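Local atomic coordinates of P35 antigen (Borrelia burgdorferi, PDB entry 4ALY), a protein that is an outer surface lipoprotein of the Lyme disease spirochaete, critical for infection after a tick bite, whose molecular role is not firmly established. Residues L75-I86 and L203-T214. Numbering follows the deposited sequence.
Sequences LIQKILDRSENI and LETLYNDFEKLT
Helices 70-95 and 200-233 meet in a knobs-into-holes contact near one end of this all-helical protein, where Leu75, Ile79 and Arg82 face Leu203, Tyr207 and Phe210. The two segments run in roughly the same direction, their axes inclined by 37° and 10.0 Å apart at closest approach. Branched aliphatic side chains fill the N-terminal end of the contact, where their short forked ends pack closely between the helices: Leu75 splits its methyls, CD1 lying 3.8 Å from Leu203 CB while CD2 packs on Tyr207 CB, and Ile76 reaches Leu203 CD1 with its CD1. Tyr207 is the knob between Leu75, Lys78, Ile79 and Arg82. With CG anti to the backbone N (chi1 174°), its ring is carried across toward helix 70-95, Ile79 CG1 at its edge and the methylene chain of Lys78 next to CE1. Phe210 enters the hole formed by Ile79, Arg82, Ser83 and Ile86. Arg82 CB stands 4.1 Å above one face of the Phe210 ring, offset toward the rim, and Ser83 OG meets the ring edge, 3.4 Å from Phe210 CZ. The small serine leaves room for the ring, and Ser83 OG donates to Ile79 O at 3.0 Å, so its polarity is met within its own helix. Arg82, long enough to span the groove, bends at chi3 (99°); its aliphatic part and NE pass over Phe210 CB, and Arg82 NH2 comes within 2.9 Å of Thr214 OG1. Helix 163-189 also touches Ser83 and Ile86, while helix 254-275 lies against helix 200-233 at Asp209 and Leu213. Interlocking of Tyr207, Phe210 and the long Arg82 between the helices is the knobs-into-holes packing of helical bundles, here within the all-helical fold of the Borrelia BbCRASP-1-like lipoproteins.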
loop_
_atom_site.group_PDB
_atom_site.type_symbol
_atom_site.label_atom_id
_atom_site.label_comp_id
_atom_site.label_asym_id
_atom_site.label_seq_id
_atom_site.Cartn_x
_atom_site.Cartn_y
_atom_site.Cartn_z
ATOM N N LEU A 75 -16.092 20.373 3.342
ATOM C CA LEU A 75 -15.195 19.406 3.956
ATOM C C LEU A 75 -15.832 18.043 4.058
ATOM O O LEU A 75 -15.175 17.075 3.735
ATOM C CB LEU A 75 -14.751 19.810 5.351
ATOM C CG LEU A 75 -13.403 20.474 5.616
ATOM C CD1 LEU A 75 -13.333 20.816 7.090
ATOM C CD2 LEU A 75 -12.220 19.601 5.278
ATOM N N ILE A 76 -17.079 17.964 4.530
ATOM C CA ILE A 76 -17.798 16.683 4.636
ATOM C C ILE A 76 -17.787 16.066 3.244
ATOM O O ILE A 76 -17.240 14.998 3.037
ATOM C CB ILE A 76 -19.293 16.826 5.057
ATOM C CG1 ILE A 76 -19.540 17.924 6.126
ATOM C CG2 ILE A 76 -19.885 15.489 5.468
ATOM C CD1 ILE A 76 -19.324 17.568 7.577
ATOM N N GLN A 77 -18.424 16.758 2.304
ATOM C CA GLN A 77 -18.480 16.368 0.903
ATOM C C GLN A 77 -17.138 15.872 0.345
ATOM O O GLN A 77 -17.116 14.825 -0.231
ATOM C CB GLN A 77 -19.032 17.511 0.031
ATOM C CG GLN A 77 -20.505 17.394 -0.323
ATOM C CD GLN A 77 -20.780 16.352 -1.405
ATOM O OE1 GLN A 77 -21.511 15.392 -1.171
ATOM N NE2 GLN A 77 -20.190 16.534 -2.596
ATOM N N LYS A 78 -16.042 16.613 0.526
ATOM C CA LYS A 78 -14.736 16.229 -0.028
ATOM C C LYS A 78 -14.185 14.988 0.645
ATOM O O LYS A 78 -13.654 14.118 -0.021
ATOM C CB LYS A 78 -13.716 17.328 0.147
ATOM C CG LYS A 78 -13.548 18.287 -1.006
ATOM C CD LYS A 78 -12.610 19.386 -0.519
ATOM C CE LYS A 78 -12.578 20.580 -1.463
ATOM N NZ LYS A 78 -11.901 20.200 -2.739
ATOM N N ILE A 79 -14.312 14.909 1.962
ATOM C CA ILE A 79 -14.013 13.698 2.720
ATOM C C ILE A 79 -14.844 12.466 2.307
ATOM O O ILE A 79 -14.318 11.339 2.210
ATOM C CB ILE A 79 -14.220 13.965 4.206
ATOM C CG1 ILE A 79 -13.089 14.861 4.736
ATOM C CG2 ILE A 79 -14.391 12.656 5.008
ATOM C CD1 ILE A 79 -13.507 15.593 6.003
ATOM N N LEU A 80 -16.143 12.676 2.079
ATOM C CA LEU A 80 -17.021 11.593 1.651
ATOM C C LEU A 80 -16.740 11.155 0.223
ATOM O O LEU A 80 -16.881 9.966 -0.057
ATOM C CB LEU A 80 -18.500 11.958 1.791
ATOM C CG LEU A 80 -19.080 11.952 3.205
ATOM C CD1 LEU A 80 -20.603 12.055 3.150
ATOM C CD2 LEU A 80 -18.594 10.739 3.989
ATOM N N ASP A 81 -16.376 12.100 -0.659
ATOM C CA ASP A 81 -15.954 11.741 -1.991
ATOM C C ASP A 81 -14.637 10.902 -1.941
ATOM O O ASP A 81 -14.633 9.779 -2.443
ATOM C CB ASP A 81 -15.798 12.962 -2.922
ATOM C CG ASP A 81 -17.106 13.740 -3.128
ATOM O OD1 ASP A 81 -18.218 13.243 -2.740
ATOM O OD2 ASP A 81 -17.005 14.885 -3.646
ATOM N N ARG A 82 -13.563 11.442 -1.328
ATOM C CA ARG A 82 -12.327 10.724 -1.095
ATOM C C ARG A 82 -12.521 9.294 -0.510
ATOM O O ARG A 82 -11.986 8.337 -1.085
ATOM C CB ARG A 82 -11.300 11.573 -0.329
ATOM C CG ARG A 82 -10.517 12.523 -1.245
ATOM C CD ARG A 82 -9.588 13.526 -0.526
ATOM N NE ARG A 82 -8.176 13.083 -0.524
ATOM C CZ ARG A 82 -7.154 13.745 -1.078
ATOM N NH1 ARG A 82 -7.374 14.916 -1.663
ATOM N NH2 ARG A 82 -5.915 13.247 -1.029
ATOM N N SER A 83 -13.340 9.139 0.534
ATOM C CA SER A 83 -13.702 7.798 1.110
ATOM C C SER A 83 -14.527 6.891 0.176
ATOM O O SER A 83 -14.371 5.658 0.157
ATOM C CB SER A 83 -14.505 7.918 2.422
ATOM O OG SER A 83 -13.788 8.597 3.420
ATOM N N GLU A 84 -15.431 7.504 -0.577
ATOM C CA GLU A 84 -16.250 6.767 -1.516
ATOM C C GLU A 84 -15.331 6.280 -2.607
ATOM O O GLU A 84 -15.331 5.099 -2.868
ATOM C CB GLU A 84 -17.371 7.633 -2.111
ATOM C CG GLU A 84 -18.546 6.830 -2.600
ATOM C CD GLU A 84 -19.262 6.105 -1.471
ATOM O OE1 GLU A 84 -19.688 6.796 -0.513
ATOM O OE2 GLU A 84 -19.411 4.856 -1.554
ATOM N N ASN A 85 -14.544 7.180 -3.209
ATOM C CA ASN A 85 -13.617 6.829 -4.293
ATOM C C ASN A 85 -12.652 5.632 -3.973
ATOM O O ASN A 85 -12.470 4.725 -4.815
ATOM C CB ASN A 85 -12.890 8.058 -4.798
ATOM C CG ASN A 85 -12.055 7.793 -6.033
ATOM O OD1 ASN A 85 -12.541 7.256 -7.044
ATOM N ND2 ASN A 85 -10.783 8.194 -5.981
ATOM N N ILE A 86 -12.165 5.556 -2.729
ATOM C CA ILE A 86 -11.273 4.502 -2.346
ATOM C C ILE A 86 -11.967 3.165 -2.241
ATOM O O ILE A 86 -11.421 2.142 -2.699
ATOM C CB ILE A 86 -10.484 4.889 -1.088
ATOM C CG1 ILE A 86 -9.420 5.907 -1.508
ATOM C CG2 ILE A 86 -9.856 3.685 -0.391
ATOM C CD1 ILE A 86 -8.829 6.642 -0.326
ATOM N N LEU A 203 -12.784 17.321 11.491
ATOM C CA LEU A 203 -12.998 17.330 10.027
ATOM C C LEU A 203 -11.775 17.747 9.211
ATOM O O LEU A 203 -11.561 17.223 8.125
ATOM C CB LEU A 203 -14.209 18.154 9.625
ATOM C CG LEU A 203 -15.558 17.737 10.210
ATOM C CD1 LEU A 203 -16.639 18.721 9.797
ATOM C CD2 LEU A 203 -15.975 16.336 9.791
ATOM N N GLU A 204 -10.942 18.635 9.738
ATOM C CA GLU A 204 -9.719 19.043 9.006
ATOM C C GLU A 204 -8.642 17.973 9.031
ATOM O O GLU A 204 -7.952 17.757 8.037
ATOM C CB GLU A 204 -9.099 20.361 9.577
ATOM C CG GLU A 204 -9.786 21.628 9.112
ATOM C CD GLU A 204 -9.693 21.825 7.614
ATOM O OE1 GLU A 204 -8.911 21.105 6.951
ATOM O OE2 GLU A 204 -10.409 22.699 7.089
ATOM N N THR A 205 -8.468 17.373 10.207
ATOM C CA THR A 205 -7.424 16.421 10.414
ATOM C C THR A 205 -7.733 15.185 9.568
ATOM O O THR A 205 -6.876 14.687 8.801
ATOM C CB THR A 205 -7.285 16.071 11.903
ATOM O OG1 THR A 205 -6.581 17.131 12.539
ATOM C CG2 THR A 205 -6.461 14.761 12.096
ATOM N N LEU A 206 -8.976 14.736 9.628
ATOM C CA LEU A 206 -9.289 13.534 8.880
ATOM C C LEU A 206 -9.160 13.794 7.379
ATOM O O LEU A 206 -8.611 12.977 6.620
ATOM C CB LEU A 206 -10.560 12.814 9.414
ATOM C CG LEU A 206 -11.964 12.865 8.867
ATOM C CD1 LEU A 206 -13.006 12.926 9.982
ATOM C CD2 LEU A 206 -12.069 14.054 7.951
ATOM N N TYR A 207 -9.482 15.012 6.987
ATOM C CA TYR A 207 -9.229 15.421 5.624
ATOM C C TYR A 207 -7.726 15.572 5.313
ATOM O O TYR A 207 -7.255 15.168 4.231
ATOM C CB TYR A 207 -9.993 16.681 5.303
ATOM C CG TYR A 207 -9.612 17.189 3.953
ATOM C CD1 TYR A 207 -10.185 16.657 2.764
ATOM C CD2 TYR A 207 -8.623 18.139 3.840
ATOM C CE1 TYR A 207 -9.785 17.135 1.515
ATOM C CE2 TYR A 207 -8.226 18.598 2.622
ATOM C CZ TYR A 207 -8.794 18.109 1.481
ATOM O OH TYR A 207 -8.302 18.645 0.333
ATOM N N ASN A 208 -6.970 16.146 6.250
ATOM C CA ASN A 208 -5.517 16.167 6.133
ATOM C C ASN A 208 -4.904 14.752 6.200
ATOM O O ASN A 208 -3.933 14.468 5.509
ATOM C CB ASN A 208 -4.904 17.115 7.168
ATOM C CG ASN A 208 -5.165 18.591 6.828
ATOM O OD1 ASN A 208 -5.096 18.995 5.658
ATOM N ND2 ASN A 208 -5.478 19.392 7.835
ATOM N N ASP A 209 -5.471 13.869 7.020
ATOM C CA ASP A 209 -5.018 12.499 7.042
ATOM C C ASP A 209 -5.011 11.886 5.613
ATOM O O ASP A 209 -4.004 11.319 5.184
ATOM C CB ASP A 209 -5.838 11.715 8.051
ATOM C CG ASP A 209 -5.413 12.032 9.520
ATOM O OD1 ASP A 209 -4.490 12.867 9.703
ATOM O OD2 ASP A 209 -5.961 11.421 10.491
ATOM N N PHE A 210 -6.083 12.086 4.846
ATOM C CA PHE A 210 -6.127 11.637 3.444
ATOM C C PHE A 210 -4.980 12.141 2.624
ATOM O O PHE A 210 -4.433 11.409 1.809
ATOM C CB PHE A 210 -7.460 11.953 2.733
ATOM C CG PHE A 210 -8.510 10.941 3.020
ATOM C CD1 PHE A 210 -8.196 9.554 2.902
ATOM C CD2 PHE A 210 -9.768 11.318 3.482
ATOM C CE1 PHE A 210 -9.140 8.564 3.201
ATOM C CE2 PHE A 210 -10.711 10.341 3.803
ATOM C CZ PHE A 210 -10.410 8.968 3.660
ATOM N N GLU A 211 -4.605 13.382 2.856
ATOM C CA GLU A 211 -3.496 13.985 2.146
ATOM C C GLU A 211 -2.156 13.370 2.408
ATOM O O GLU A 211 -1.329 13.281 1.495
ATOM C CB GLU A 211 -3.425 15.458 2.493
ATOM C CG GLU A 211 -3.717 16.323 1.286
ATOM C CD GLU A 211 -4.453 17.605 1.627
ATOM O OE1 GLU A 211 -4.479 18.040 2.807
ATOM O OE2 GLU A 211 -5.021 18.179 0.682
ATOM N N LYS A 212 -1.899 12.991 3.652
ATOM C CA LYS A 212 -0.638 12.344 3.969
ATOM C C LYS A 212 -0.621 10.924 3.418
ATOM O O LYS A 212 0.368 10.481 2.841
ATOM C CB LYS A 212 -0.338 12.404 5.468
ATOM C CG LYS A 212 0.255 13.754 5.841
ATOM C CD LYS A 212 -0.056 14.098 7.280
ATOM C CE LYS A 212 -0.526 15.531 7.430
ATOM N NZ LYS A 212 -1.181 15.496 8.750
ATOM N N LEU A 213 -1.744 10.245 3.564
ATOM C CA LEU A 213 -1.920 8.961 2.939
ATOM C C LEU A 213 -1.616 8.963 1.448
ATOM O O LEU A 213 -0.844 8.098 1.008
ATOM C CB LEU A 213 -3.321 8.456 3.206
ATOM C CG LEU A 213 -3.495 7.247 4.124
ATOM C CD1 LEU A 213 -2.333 6.885 5.029
ATOM C CD2 LEU A 213 -4.853 7.324 4.824
ATOM N N THR A 214 -2.181 9.936 0.694
ATOM C CA THR A 214 -1.949 10.114 -0.761
ATOM C C THR A 214 -0.468 10.353 -1.004
ATOM O O THR A 214 0.110 9.900 -1.989
ATOM C CB THR A 214 -2.754 11.310 -1.319
ATOM O OG1 THR A 214 -4.146 10.950 -1.390
ATOM C CG2 THR A 214 -2.256 11.759 -2.751
#